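Local coordinates for protein tyrosine--tRNA ligase, mitochondrial (Coccidioides posadasii, PDB 5IJX) that binds tyrosine and, as a class I aminoacyl-tRNA synthetase, probably attaches it to tRNA(Tyr) at the expense of ATP, at residues 109-114 and 211-216; 195-200 and 243-248; 174-179 and 221-226; 70-75 and 81-86. All coordinates share one frame; numbering follows the deposited sequence.

Overall arrangement
The four contacts surround the tyrosine pocket in the class I catalytic domain of a dimeric synthetase. Contacts 1, 3 and 4 all touch the bound amino acid, and in contact 2 the side chain of Asn245 lies about 4 Å from it. Contacts 1 and 2 are nearest, their centres about 13 Å apart, and meet where Pro114 packs on Tyr199. Contact 3, about 14 Å from contact 1 between centres, supplies the helix that reads the substrate hydroxyl. Contact 4, at the end of an inner strand of the sheet, meets contact 1 through Asp73 and Ala109; from contact 3 its centre is about 21 Å away. Contacts 1, 2 and 3 also reach the second subunit.

Contact 1 of 4, residues 109-114 and 211-216; sequences AKIGDP and SIAEFC. With TYR (tyrosine), chain B.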
loop_
_atom_site.group_PDB
_atom_site.type_symbol
_atom_site.label_atom_id
_atom_site.label_comp_id
_atom_site.label_asym_id
_atom_site.label_seq_id
_atom_site.Cartn_x
_atom_site.Cartn_y
_atom_site.Cartn_z
ATOM N N ALA A 109 14.510 0.762 3.589
ATOM C CA ALA A 109 15.726 1.284 2.975
ATOM C C ALA A 109 15.685 1.193 1.454
ATOM O O ALA A 109 16.370 1.966 0.773
ATOM C CB ALA A 109 16.944 0.538 3.511
ATOM N N LYS A 110 14.911 0.257 0.901
ATOM C CA LYS A 110 14.760 0.195 -0.548
ATOM C C LYS A 110 14.065 1.431 -1.101
ATOM O O LYS A 110 14.179 1.703 -2.299
ATOM C CB LYS A 110 13.986 -1.062 -0.942
ATOM N N ILE A 111 13.356 2.179 -0.260
ATOM C CA ILE A 111 12.697 3.410 -0.671
ATOM C C ILE A 111 13.478 4.639 -0.224
ATOM O O ILE A 111 13.545 5.632 -0.949
ATOM C CB ILE A 111 11.255 3.444 -0.122
ATOM C CG1 ILE A 111 10.441 2.275 -0.685
ATOM C CG2 ILE A 111 10.587 4.767 -0.466
ATOM C CD1 ILE A 111 9.110 2.077 0.003
ATOM N N GLY A 112 14.065 4.589 0.970
ATOM C CA GLY A 112 14.801 5.717 1.499
ATOM C C GLY A 112 13.902 6.693 2.227
ATOM O O GLY A 112 12.877 7.123 1.689
ATOM N N ASP A 113 14.271 7.045 3.449
ATOM C CA ASP A 113 13.478 7.981 4.233
ATOM C C ASP A 113 13.569 9.371 3.613
ATOM O O ASP A 113 14.671 9.928 3.534
ATOM C CB ASP A 113 13.971 8.013 5.674
ATOM C CG ASP A 113 13.013 8.733 6.598
ATOM O OD1 ASP A 113 12.044 9.339 6.092
ATOM O OD2 ASP A 113 13.230 8.705 7.828
ATOM N N PRO A 114 12.460 9.968 3.160
ATOM C CA PRO A 114 12.546 11.286 2.512
ATOM C C PRO A 114 12.794 12.445 3.465
ATOM O O PRO A 114 12.828 13.592 3.007
ATOM C CB PRO A 114 11.183 11.426 1.820
ATOM C CG PRO A 114 10.272 10.572 2.612
ATOM C CD PRO A 114 11.097 9.413 3.087
ATOM N N SER A 211 7.956 10.173 -5.579
ATOM C CA SER A 211 7.190 8.997 -5.942
ATOM C C SER A 211 6.144 8.726 -4.867
ATOM O O SER A 211 6.221 9.240 -3.749
ATOM C CB SER A 211 8.105 7.783 -6.105
ATOM O OG SER A 211 8.649 7.386 -4.857
ATOM N N ILE A 212 5.148 7.915 -5.224
ATOM C CA ILE A 212 4.184 7.458 -4.229
ATOM C C ILE A 212 4.884 6.614 -3.169
ATOM O O ILE A 212 4.535 6.664 -1.983
ATOM C CB ILE A 212 3.040 6.687 -4.914
ATOM C CG1 ILE A 212 2.235 7.629 -5.819
ATOM C CG2 ILE A 212 2.145 6.018 -3.880
ATOM C CD1 ILE A 212 1.627 8.830 -5.104
ATOM N N ALA A 213 5.880 5.828 -3.577
ATOM C CA ALA A 213 6.647 5.054 -2.608
ATOM C C ALA A 213 7.269 5.964 -1.554
ATOM O O ALA A 213 7.158 5.706 -0.349
ATOM C CB ALA A 213 7.721 4.237 -3.326
ATOM N N GLU A 214 7.927 7.042 -1.990
ATOM C CA GLU A 214 8.498 7.992 -1.041
ATOM C C GLU A 214 7.421 8.593 -0.146
ATOM O O GLU A 214 7.608 8.718 1.071
ATOM C CB GLU A 214 9.244 9.098 -1.788
ATOM C CG GLU A 214 10.504 8.639 -2.506
ATOM C CD GLU A 214 11.153 9.756 -3.299
ATOM O OE1 GLU A 214 10.490 10.312 -4.200
ATOM O OE2 GLU A 214 12.323 10.086 -3.013
ATOM N N PHE A 215 6.284 8.970 -0.734
ATOM C CA PHE A 215 5.212 9.592 0.037
ATOM C C PHE A 215 4.670 8.651 1.104
ATOM O O PHE A 215 4.237 9.106 2.169
ATOM C CB PHE A 215 4.098 10.036 -0.911
ATOM C CG PHE A 215 2.927 10.675 -0.223
ATOM C CD1 PHE A 215 3.040 11.929 0.347
ATOM C CD2 PHE A 215 1.705 10.027 -0.166
ATOM C CE1 PHE A 215 1.960 12.521 0.974
ATOM C CE2 PHE A 215 0.623 10.613 0.458
ATOM C CZ PHE A 215 0.752 11.861 1.030
ATOM N N CYS A 216 4.692 7.346 0.844
ATOM C CA CYS A 216 4.153 6.353 1.764
ATOM C C CYS A 216 5.182 5.832 2.760
ATOM O O CYS A 216 4.854 4.955 3.565
ATOM C CB CYS A 216 3.568 5.177 0.971
ATOM S SG CYS A 216 2.139 5.615 -0.051
HETATM N N TYR B . 13.825 6.419 9.484
HETATM C CA TYR B . 15.029 5.819 10.047
HETATM C C TYR B . 16.282 6.429 9.419
HETATM O O TYR B . 17.361 6.443 10.018
HETATM C CB TYR B . 15.019 4.301 9.834
HETATM C CG TYR B . 13.785 3.595 10.367
HETATM C CD1 TYR B . 13.173 4.006 11.545
HETATM C CD2 TYR B . 13.233 2.516 9.689
HETATM C CE1 TYR B . 12.046 3.359 12.030
HETATM C CE2 TYR B . 12.109 1.865 10.165
HETATM C CZ TYR B . 11.518 2.289 11.334
HETATM O OH TYR B . 10.400 1.638 11.806
HETATM O OXT TYR B . 16.247 6.922 8.291
#
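The loop 109-114 passes the short helix 212-215 with the CA atoms of Ile111 and Glu214 6.2 Å apart, and no hydrogen bond joins the two segments. Ile111 does most of the touching through its CG2 branch. With CG1 beside the backbone N (chi1 -61°), CG2 points at the helix, where it lies 3.6 Å from Ala213 O and 4.1 Å from Ala213 CB. Three residues along the loop, Pro114 CG comes within 3.6 Å of the next helix carbonyl, Glu214 O, so the loop packs against two consecutive carbonyls of the helix. The helix start is itself secured by a capping box. Ser211 OG accepts from Glu214 N at 3.0 Å, and Glu214 OE1 returns the favour with its anti lone pair, taking Ser211 N at 2.9 Å. The carboxylate is thereby folded back over the first turn, and its OE2 bridges to Arg203.

In the Rossmann-type catalytic domain the loop follows strand 99-104 and carries part of the amino acid pocket. Asp113 points its CB away from the helix, and OD2 accepts from the ammonium N of the bound tyrosine at 2.9 Å while also taking Gln242 NE2; OD1 is held by Thr115 N. Behind the helix lies the dimer interface, where the backbone of Ile212 and Ala213 hydrogen-bonds to the second subunit.

Contact 2 of 4, residues 195-200 and 243-248; sequences LGRDYV and YGNILF
Arg197 and Asn245 meet through one hydrogen bond, in which Arg197 NH1 donates to Asn245 OD1 at 3.1 Å with an N-H...O angle of 166°. The oxygen sits close to the guanidinium plane, at its edge, whereas the donor approaches the amide from a position tilted off the carbonyl plane. The two flat groups are almost perpendicular, with planes 82° apart. Over one guanidinium face, toward the rim, lies Gly244 CA, 3.8 Å from Arg197 NH2. On the opposite face the CE2 corner of Tyr199 stands 3.3 Å above the guanidinium plane, over its centre; the group thus lies between Gly244 CA and this ring carbon.

Arg197 reaches this slot because its chain bends at chi2 (67°), which turns the guanidinium toward helix 243-259. Nearer the backbone, its CG lies over the rim of one Tyr199 face. Arg197 further occupies the N-cap position of helix 198-205, and Asp198, the next residue, adds a long salt bridge from OD1 to Arg197 NE at 3.6 Å. On the other side, Gly244 and Asn245 belong to the first turn of helix 243-259, which follows the parallel strand 233-239 in the Rossmann-type domain of this class I synthetase.

A further shell fixes the amide. Asn245 ND2 donates to Gln242 OE1 and, weakly, to Asp113 OD1, both of them residues of the tyrosine pocket. Tyr199, for its part, rests on Pro114 and on Pro218 of helix 217-229, and Leu195 of this segment packs on Leu195 of the second subunit.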
loop_
_atom_site.group_PDB
_atom_site.type_symbol
_atom_site.label_atom_id
_atom_site.label_comp_id
_atom_site.label_asym_id
_atom_site.label_seq_id
_atom_site.Cartn_x
_atom_site.Cartn_y
_atom_site.Cartn_z
ATOM N N LEU A 195 0.015 15.828 3.396
ATOM C CA LEU A 195 0.488 16.834 2.455
ATOM C C LEU A 195 0.990 18.086 3.157
ATOM O O LEU A 195 1.637 18.921 2.513
ATOM C CB LEU A 195 -0.624 17.206 1.472
ATOM C CG LEU A 195 -1.072 16.106 0.508
ATOM C CD1 LEU A 195 -2.151 16.639 -0.427
ATOM C CD2 LEU A 195 0.105 15.550 -0.290
ATOM N N GLY A 196 0.700 18.245 4.450
ATOM C CA GLY A 196 1.270 19.334 5.222
ATOM C C GLY A 196 2.677 19.095 5.726
ATOM O O GLY A 196 3.320 20.043 6.188
ATOM N N ARG A 197 3.170 17.860 5.648
ATOM C CA ARG A 197 4.515 17.549 6.112
ATOM C C ARG A 197 5.540 18.449 5.429
ATOM O O ARG A 197 5.370 18.864 4.280
ATOM C CB ARG A 197 4.832 16.078 5.840
ATOM C CG ARG A 197 6.187 15.608 6.350
ATOM C CD ARG A 197 6.259 15.614 7.870
ATOM N NE ARG A 197 7.610 15.330 8.345
ATOM C CZ ARG A 197 8.106 14.109 8.525
ATOM N NH1 ARG A 197 7.364 13.037 8.274
ATOM N NH2 ARG A 197 9.350 13.960 8.959
ATOM N N ASP A 198 6.623 18.742 6.152
ATOM C CA ASP A 198 7.592 19.733 5.691
ATOM C C ASP A 198 8.199 19.344 4.344
ATOM O O ASP A 198 8.135 20.111 3.376
ATOM C CB ASP A 198 8.681 19.924 6.751
ATOM C CG ASP A 198 9.269 18.612 7.231
ATOM O OD1 ASP A 198 9.457 17.704 6.394
ATOM O OD2 ASP A 198 9.537 18.483 8.445
ATOM N N TYR A 199 8.804 18.155 4.260
ATOM C CA TYR A 199 9.508 17.788 3.034
ATOM C C TYR A 199 8.558 17.563 1.864
ATOM O O TYR A 199 8.997 17.614 0.709
ATOM C CB TYR A 199 10.375 16.542 3.254
ATOM C CG TYR A 199 9.633 15.288 3.661
ATOM C CD1 TYR A 199 8.860 14.581 2.748
ATOM C CD2 TYR A 199 9.735 14.790 4.954
ATOM C CE1 TYR A 199 8.190 13.429 3.117
ATOM C CE2 TYR A 199 9.072 13.638 5.332
ATOM C CZ TYR A 199 8.301 12.962 4.410
ATOM O OH TYR A 199 7.641 11.812 4.784
ATOM N N VAL A 200 7.275 17.313 2.131
ATOM C CA VAL A 200 6.299 17.197 1.052
ATOM C C VAL A 200 6.032 18.565 0.437
ATOM O O VAL A 200 6.060 18.733 -0.789
ATOM C CB VAL A 200 5.004 16.546 1.570
ATOM C CG1 VAL A 200 3.993 16.405 0.448
ATOM C CG2 VAL A 200 5.300 15.189 2.187
ATOM N N TYR A 243 11.686 13.060 14.637
ATOM C CA TYR A 243 10.514 13.513 15.385
ATOM C C TYR A 243 9.238 13.361 14.562
ATOM O O TYR A 243 8.281 12.699 14.981
ATOM C CB TYR A 243 10.707 14.970 15.814
ATOM C CG TYR A 243 9.579 15.528 16.655
ATOM C CD1 TYR A 243 9.607 15.435 18.041
ATOM C CD2 TYR A 243 8.492 16.160 16.066
ATOM C CE1 TYR A 243 8.582 15.948 18.815
ATOM C CE2 TYR A 243 7.462 16.676 16.832
ATOM C CZ TYR A 243 7.513 16.567 18.205
ATOM O OH TYR A 243 6.492 17.078 18.973
ATOM N N GLY A 244 9.216 13.964 13.373
ATOM C CA GLY A 244 8.022 13.908 12.546
ATOM C C GLY A 244 7.550 12.491 12.286
ATOM O O GLY A 244 6.349 12.209 12.331
ATOM N N ASN A 245 8.484 11.577 12.011
ATOM C CA ASN A 245 8.099 10.196 11.747
ATOM C C ASN A 245 7.547 9.525 12.996
ATOM O O ASN A 245 6.664 8.667 12.898
ATOM C CB ASN A 245 9.292 9.404 11.206
ATOM C CG ASN A 245 9.618 9.751 9.768
ATOM O OD1 ASN A 245 8.828 10.397 9.081
ATOM N ND2 ASN A 245 10.782 9.312 9.301
ATOM N N ILE A 246 8.048 9.903 14.173
ATOM C CA ILE A 246 7.593 9.273 15.407
ATOM C C ILE A 246 6.200 9.765 15.766
ATOM O O ILE A 246 5.291 8.971 16.038
ATOM C CB ILE A 246 8.601 9.532 16.540
ATOM C CG1 ILE A 246 9.894 8.757 16.268
ATOM C CG2 ILE A 246 8.012 9.133 17.881
ATOM C CD1 ILE A 246 11.031 9.091 17.205
ATOM N N LEU A 247 6.008 11.086 15.780
ATOM C CA LEU A 247 4.677 11.630 16.007
ATOM C C LEU A 247 3.671 10.983 15.063
ATOM O O LEU A 247 2.650 10.436 15.499
ATOM C CB LEU A 247 4.697 13.148 15.827
ATOM C CG LEU A 247 3.408 13.902 16.154
ATOM C CD1 LEU A 247 2.935 13.599 17.564
ATOM C CD2 LEU A 247 3.631 15.394 15.981
ATOM N N PHE A 248 3.963 11.013 13.759
ATOM C CA PHE A 248 3.097 10.366 12.777
ATOM C C PHE A 248 2.776 8.933 13.177
ATOM O O PHE A 248 1.637 8.477 13.022
ATOM C CB PHE A 248 3.755 10.393 11.395
ATOM C CG PHE A 248 2.916 9.773 10.311
ATOM C CD1 PHE A 248 2.176 10.568 9.453
ATOM C CD2 PHE A 248 2.871 8.395 10.147
ATOM C CE1 PHE A 248 1.402 10.002 8.453
ATOM C CE2 PHE A 248 2.098 7.823 9.152
ATOM C CZ PHE A 248 1.364 8.628 8.303
#

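Contact 3 of 4, residues 174-179 and 221-226; sequences NKQSLK and QGWDFW. With TYR (tyrosine), chain B.
Gln176 and Trp223 alone bridge these two segments. The indole NE1 of Trp223 donates a weak hydrogen bond to Gln176 OE1 at 3.2 Å, with an N-H...O angle of 144°. The oxygen lies at the ring edge, near its plane, while the amide plane is turned 72° from that of the indole. A bend at chi2 (58°) brings the amide round to the ring, and its NE2 is held more firmly: it meets a lone pair of Ser177 O, lying in its carbonyl plane, at 3.1 Å, and also donates to Glu180 OE2.

The Trp223 side is the packed one: the indole is buried, with Val181, Val184 and Leu185 round it and Trp226 CD1 3.6 Å above one ring face, toward its rim. The partner is looser, since Gln176 is partly exposed; Asn174 and Lys175 before it are exposed, although Asn174 OD1 bonds Lys179 of the second subunit.

Elsewhere on the same helix, Asp224 OD2 accepts from the phenolic OH of the bound tyrosine at 3.2 Å. Ser177 N-caps helix 178-186, which adjoins the second subunit, while helix 243-259 borders helix 217-229 through Gln221, Phe225 and Trp226.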
loop_
_atom_site.group_PDB
_atom_site.type_symbol
_atom_site.label_atom_id
_atom_site.label_comp_id
_atom_site.label_asym_id
_atom_site.label_seq_id
_atom_site.Cartn_x
_atom_site.Cartn_y
_atom_site.Cartn_z
ATOM N N ASN A 174 7.738 -8.746 3.776
ATOM C CA ASN A 174 7.773 -9.787 2.756
ATOM C C ASN A 174 6.385 -10.325 2.436
ATOM O O ASN A 174 6.177 -10.854 1.338
ATOM C CB ASN A 174 8.672 -10.935 3.213
ATOM C CG ASN A 174 10.145 -10.636 3.025
ATOM O OD1 ASN A 174 10.521 -9.551 2.580
ATOM N ND2 ASN A 174 10.992 -11.599 3.371
ATOM N N LYS A 175 5.435 -10.199 3.365
ATOM C CA LYS A 175 4.110 -10.785 3.193
ATOM C C LYS A 175 2.961 -9.871 3.593
ATOM O O LYS A 175 1.811 -10.219 3.311
ATOM C CB LYS A 175 4.003 -12.088 4.002
ATOM C CG LYS A 175 4.960 -13.183 3.555
ATOM N N GLN A 176 3.214 -8.731 4.231
ATOM C CA GLN A 176 2.130 -7.875 4.696
ATOM C C GLN A 176 1.253 -7.452 3.527
ATOM O O GLN A 176 1.736 -6.855 2.560
ATOM C CB GLN A 176 2.693 -6.649 5.412
ATOM C CG GLN A 176 1.629 -5.663 5.878
ATOM C CD GLN A 176 0.621 -6.295 6.819
ATOM O OE1 GLN A 176 0.955 -6.675 7.940
ATOM N NE2 GLN A 176 -0.622 -6.414 6.362
ATOM N N SER A 177 -0.038 -7.760 3.618
ATOM C CA SER A 177 -0.966 -7.406 2.554
ATOM C C SER A 177 -1.164 -5.898 2.496
ATOM O O SER A 177 -1.235 -5.225 3.527
ATOM C CB SER A 177 -2.313 -8.088 2.777
ATOM O OG SER A 177 -2.949 -7.568 3.934
ATOM N N LEU A 178 -1.252 -5.366 1.275
ATOM C CA LEU A 178 -1.688 -3.983 1.110
ATOM C C LEU A 178 -3.103 -3.801 1.640
ATOM O O LEU A 178 -3.430 -2.763 2.232
ATOM C CB LEU A 178 -1.612 -3.581 -0.364
ATOM C CG LEU A 178 -2.157 -2.199 -0.740
ATOM C CD1 LEU A 178 -1.385 -1.645 -1.925
ATOM C CD2 LEU A 178 -3.645 -2.252 -1.071
ATOM N N LYS A 179 -3.956 -4.807 1.433
ATOM C CA LYS A 179 -5.343 -4.728 1.877
ATOM C C LYS A 179 -5.430 -4.394 3.361
ATOM O O LYS A 179 -6.086 -3.424 3.756
ATOM C CB LYS A 179 -6.050 -6.050 1.580
ATOM C CG LYS A 179 -7.562 -5.981 1.654
ATOM C CD LYS A 179 -8.176 -7.364 1.503
ATOM C CE LYS A 179 -9.694 -7.316 1.561
ATOM N NZ LYS A 179 -10.302 -8.668 1.428
ATOM N N GLN A 221 6.719 3.101 8.097
ATOM C CA GLN A 221 7.366 3.191 9.402
ATOM C C GLN A 221 6.338 3.174 10.529
ATOM O O GLN A 221 6.536 2.505 11.554
ATOM C CB GLN A 221 8.230 4.449 9.465
ATOM C CG GLN A 221 8.833 4.709 10.829
ATOM C CD GLN A 221 10.004 5.665 10.773
ATOM O OE1 GLN A 221 10.522 5.973 9.698
ATOM N NE2 GLN A 221 10.431 6.145 11.935
ATOM N N GLY A 222 5.228 3.892 10.352
ATOM C CA GLY A 222 4.157 3.825 11.328
ATOM C C GLY A 222 3.611 2.422 11.495
ATOM O O GLY A 222 3.196 2.039 12.590
ATOM N N TRP A 223 3.610 1.636 10.418
ATOM C CA TRP A 223 3.119 0.268 10.491
ATOM C C TRP A 223 4.123 -0.647 11.169
ATOM O O TRP A 223 3.726 -1.613 11.825
ATOM C CB TRP A 223 2.790 -0.257 9.093
ATOM C CG TRP A 223 2.031 -1.549 9.122
ATOM C CD1 TRP A 223 2.545 -2.810 9.011
ATOM C CD2 TRP A 223 0.614 -1.708 9.287
ATOM N NE1 TRP A 223 1.536 -3.743 9.091
ATOM C CE2 TRP A 223 0.342 -3.091 9.263
ATOM C CE3 TRP A 223 -0.448 -0.814 9.453
ATOM C CZ2 TRP A 223 -0.948 -3.600 9.396
ATOM C CZ3 TRP A 223 -1.727 -1.322 9.585
ATOM C CH2 TRP A 223 -1.967 -2.701 9.554
ATOM N N ASP A 224 5.421 -0.378 11.015
ATOM C CA ASP A 224 6.404 -1.032 11.870
ATOM C C ASP A 224 6.091 -0.751 13.332
ATOM O O ASP A 224 6.054 -1.667 14.166
ATOM C CB ASP A 224 7.818 -0.556 11.525
ATOM C CG ASP A 224 8.278 -1.014 10.158
ATOM O OD1 ASP A 224 7.616 -1.887 9.559
ATOM O OD2 ASP A 224 9.319 -0.505 9.692
ATOM N N PHE A 225 5.843 0.523 13.656
ATOM C CA PHE A 225 5.500 0.888 15.027
ATOM C C PHE A 225 4.256 0.151 15.510
ATOM O O PHE A 225 4.200 -0.291 16.659
ATOM C CB PHE A 225 5.291 2.398 15.129
ATOM C CG PHE A 225 5.358 2.940 16.536
ATOM C CD1 PHE A 225 5.515 2.097 17.628
ATOM C CD2 PHE A 225 5.257 4.303 16.764
ATOM C CE1 PHE A 225 5.575 2.604 18.911
ATOM C CE2 PHE A 225 5.319 4.815 18.045
ATOM C CZ PHE A 225 5.478 3.963 19.120
ATOM N N TRP A 226 3.239 0.028 14.658
ATOM C CA TRP A 226 2.016 -0.665 15.050
ATOM C C TRP A 226 2.276 -2.151 15.262
ATOM O O TRP A 226 1.828 -2.739 16.258
ATOM C CB TRP A 226 0.949 -0.430 13.979
ATOM C CG TRP A 226 -0.266 -1.298 14.054
ATOM C CD1 TRP A 226 -0.700 -2.177 13.104
ATOM C CD2 TRP A 226 -1.219 -1.355 15.119
ATOM N NE1 TRP A 226 -1.862 -2.782 13.514
ATOM C CE2 TRP A 226 -2.202 -2.297 14.749
ATOM C CE3 TRP A 226 -1.336 -0.708 16.351
ATOM C CZ2 TRP A 226 -3.286 -2.605 15.569
ATOM C CZ3 TRP A 226 -2.412 -1.016 17.163
ATOM C CH2 TRP A 226 -3.374 -1.955 16.768
HETATM N N TYR B . 13.825 6.419 9.484
HETATM C CA TYR B . 15.029 5.819 10.047
HETATM C C TYR B . 16.282 6.429 9.419
HETATM O O TYR B . 17.361 6.443 10.018
HETATM C CB TYR B . 15.019 4.301 9.834
HETATM C CG TYR B . 13.785 3.595 10.367
HETATM C CD1 TYR B . 13.173 4.006 11.545
HETATM C CD2 TYR B . 13.233 2.516 9.689
HETATM C CE1 TYR B . 12.046 3.359 12.030
HETATM C CE2 TYR B . 12.109 1.865 10.165
HETATM C CZ TYR B . 11.518 2.289 11.334
HETATM O OH TYR B . 10.400 1.638 11.806
HETATM O OXT TYR B . 16.247 6.922 8.291
#

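Contact 4 of 4, residues 70-75 and 81-86; sequences AGVDPT and IGHMLP. With TYR (tyrosine), chain B.
The imidazole of His83 carries Val72 on one face: CG1 of the valine stands 3.6 Å above the ring plane, displaced toward the rim. It is a CH-pi contact, with CG1 4.0 Å from the ring centroid and 26° off the normal, and the nearest ring atom is His83 CE1 at 3.7 Å. Val72 CG2 only skirts the ring, lying 4.1 Å from ND1. The methyl reaches the ring because CG1 is anti to the backbone N (chi1 179°), while His83 keeps its CG beside its own N. The ring of His80 also meets that of His83, at about 50° between planes. A second, purely apolar touch lies two residues earlier in the strand, where Ala70 CB meets Pro86 CB at 4.0 Å.

The contact joins strand 67-72 to the region leading into helix 84-95, in the beta-alpha-beta unit completed by strand 99-104, within the Rossmann-type domain of a class I synthetase. Residues 80-83 spell the HIGH signature of that class, which in relatives belongs to the ATP site. Ala70 and Val72 are bonded through their backbones to strand 99-104 and its continuation.

Between them, Gly71 belongs to the tyrosine pocket, its O atom 3.5 Å from the CB of the bound amino acid. Asp73, just past the strand, places OD1 3.4 Å from the ligand CD2. Its carboxylate is held by two hydroxyls of the pocket itself, Thr108 OG1 at OD1 and Tyr217 OH at OD2; the latter also bonds the ligand.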
loop_
_atom_site.group_PDB
_atom_site.type_symbol
_atom_site.label_atom_id
_atom_site.label_comp_id
_atom_site.label_asym_id
_atom_site.label_seq_id
_atom_site.Cartn_x
_atom_site.Cartn_y
_atom_site.Cartn_z
ATOM N N ALA A 70 14.299 1.231 18.238
ATOM C CA ALA A 70 14.879 2.212 17.335
ATOM C C ALA A 70 15.196 1.525 16.015
ATOM O O ALA A 70 15.560 0.346 15.983
ATOM C CB ALA A 70 16.153 2.846 17.919
ATOM N N GLY A 71 15.049 2.266 14.927
ATOM C CA GLY A 71 15.221 1.722 13.588
ATOM C C GLY A 71 16.334 2.425 12.844
ATOM O O GLY A 71 16.475 3.647 12.929
ATOM N N VAL A 72 17.124 1.647 12.108
ATOM C CA VAL A 72 18.175 2.173 11.248
ATOM C C VAL A 72 17.947 1.645 9.842
ATOM O O VAL A 72 17.750 0.439 9.650
ATOM C CB VAL A 72 19.575 1.785 11.749
ATOM C CG1 VAL A 72 20.639 2.328 10.809
ATOM C CG2 VAL A 72 19.790 2.318 13.145
ATOM N N ASP A 73 17.978 2.544 8.864
ATOM C CA ASP A 73 17.885 2.143 7.472
ATOM C C ASP A 73 19.276 1.805 6.951
ATOM O O ASP A 73 20.155 2.676 6.965
ATOM C CB ASP A 73 17.265 3.246 6.634
ATOM C CG ASP A 73 15.803 2.981 6.310
ATOM O OD1 ASP A 73 15.182 2.127 6.980
ATOM O OD2 ASP A 73 15.277 3.633 5.382
ATOM N N PRO A 74 19.528 0.569 6.500
ATOM C CA PRO A 74 20.862 0.228 5.990
ATOM C C PRO A 74 21.209 0.957 4.700
ATOM O O PRO A 74 21.305 0.339 3.635
ATOM C CB PRO A 74 20.768 -1.287 5.773
ATOM C CG PRO A 74 19.319 -1.508 5.490
ATOM C CD PRO A 74 18.623 -0.592 6.442
ATOM N N THR A 75 21.389 2.276 4.782
ATOM C CA THR A 75 21.865 3.075 3.660
ATOM C C THR A 75 23.315 3.501 3.862
ATOM O O THR A 75 23.759 4.513 3.315
ATOM C CB THR A 75 20.969 4.293 3.451
ATOM O OG1 THR A 75 21.022 5.136 4.607
ATOM C CG2 THR A 75 19.534 3.854 3.209
ATOM N N ILE A 81 29.032 6.629 14.736
ATOM C CA ILE A 81 28.682 7.059 16.082
ATOM C C ILE A 81 27.363 7.822 16.091
ATOM O O ILE A 81 26.676 7.852 17.117
ATOM C CB ILE A 81 29.835 7.889 16.693
ATOM C CG1 ILE A 81 30.042 9.200 15.929
ATOM C CG2 ILE A 81 31.118 7.062 16.696
ATOM C CD1 ILE A 81 31.129 10.093 16.522
ATOM N N GLY A 82 26.969 8.405 14.955
ATOM C CA GLY A 82 25.726 9.159 14.909
ATOM C C GLY A 82 24.521 8.343 15.341
ATOM O O GLY A 82 23.630 8.851 16.027
ATOM N N HIS A 83 24.470 7.073 14.941
ATOM C CA HIS A 83 23.343 6.217 15.293
ATOM C C HIS A 83 23.300 5.852 16.772
ATOM O O HIS A 83 22.307 5.262 17.211
ATOM C CB HIS A 83 23.387 4.914 14.490
ATOM C CG HIS A 83 23.348 5.103 13.006
ATOM N ND1 HIS A 83 22.213 5.500 12.333
ATOM C CD2 HIS A 83 24.299 4.918 12.061
ATOM C CE1 HIS A 83 22.470 5.568 11.039
ATOM N NE2 HIS A 83 23.730 5.219 10.848
HETATM N N MSE A 84 24.331 6.175 17.545
HETATM C CA MSE A 84 24.517 5.519 18.834
HETATM C C MSE A 84 23.596 6.010 19.945
HETATM O O MSE A 84 23.249 5.236 20.835
HETATM C CB MSE A 84 25.977 5.661 19.282
HETATM C CG MSE A 84 26.915 4.688 18.582
HETATM SE SE MSE A 84 26.381 2.825 18.811
HETATM C CE MSE A 84 26.059 2.849 20.734
ATOM N N LEU A 85 23.181 7.274 19.899
ATOM C CA LEU A 85 22.402 7.816 21.012
ATOM C C LEU A 85 21.078 7.095 21.205
ATOM O O LEU A 85 20.780 6.698 22.345
ATOM C CB LEU A 85 22.193 9.318 20.822
ATOM C CG LEU A 85 23.466 10.144 20.662
ATOM C CD1 LEU A 85 23.081 11.608 20.588
ATOM C CD2 LEU A 85 24.454 9.888 21.794
ATOM N N PRO A 86 20.238 6.901 20.183
ATOM C CA PRO A 86 19.058 6.047 20.392
ATOM C C PRO A 86 19.436 4.716 21.009
ATOM O O PRO A 86 18.842 4.290 22.007
ATOM C CB PRO A 86 18.482 5.889 18.979
ATOM C CG PRO A 86 18.991 7.055 18.219
ATOM C CD PRO A 86 20.327 7.394 18.797
HETATM N N TYR B . 13.825 6.419 9.484
HETATM C CA TYR B . 15.029 5.819 10.047
HETATM C C TYR B . 16.282 6.429 9.419
HETATM O O TYR B . 17.361 6.443 10.018
HETATM C CB TYR B . 15.019 4.301 9.834
HETATM C CG TYR B . 13.785 3.595 10.367
HETATM C CD1 TYR B . 13.173 4.006 11.545
HETATM C CD2 TYR B . 13.233 2.516 9.689
HETATM C CE1 TYR B . 12.046 3.359 12.030
HETATM C CE2 TYR B . 12.109 1.865 10.165
HETATM C CZ TYR B . 11.518 2.289 11.334
HETATM O OH TYR B . 10.400 1.638 11.806
HETATM O OXT TYR B . 16.247 6.922 8.291
#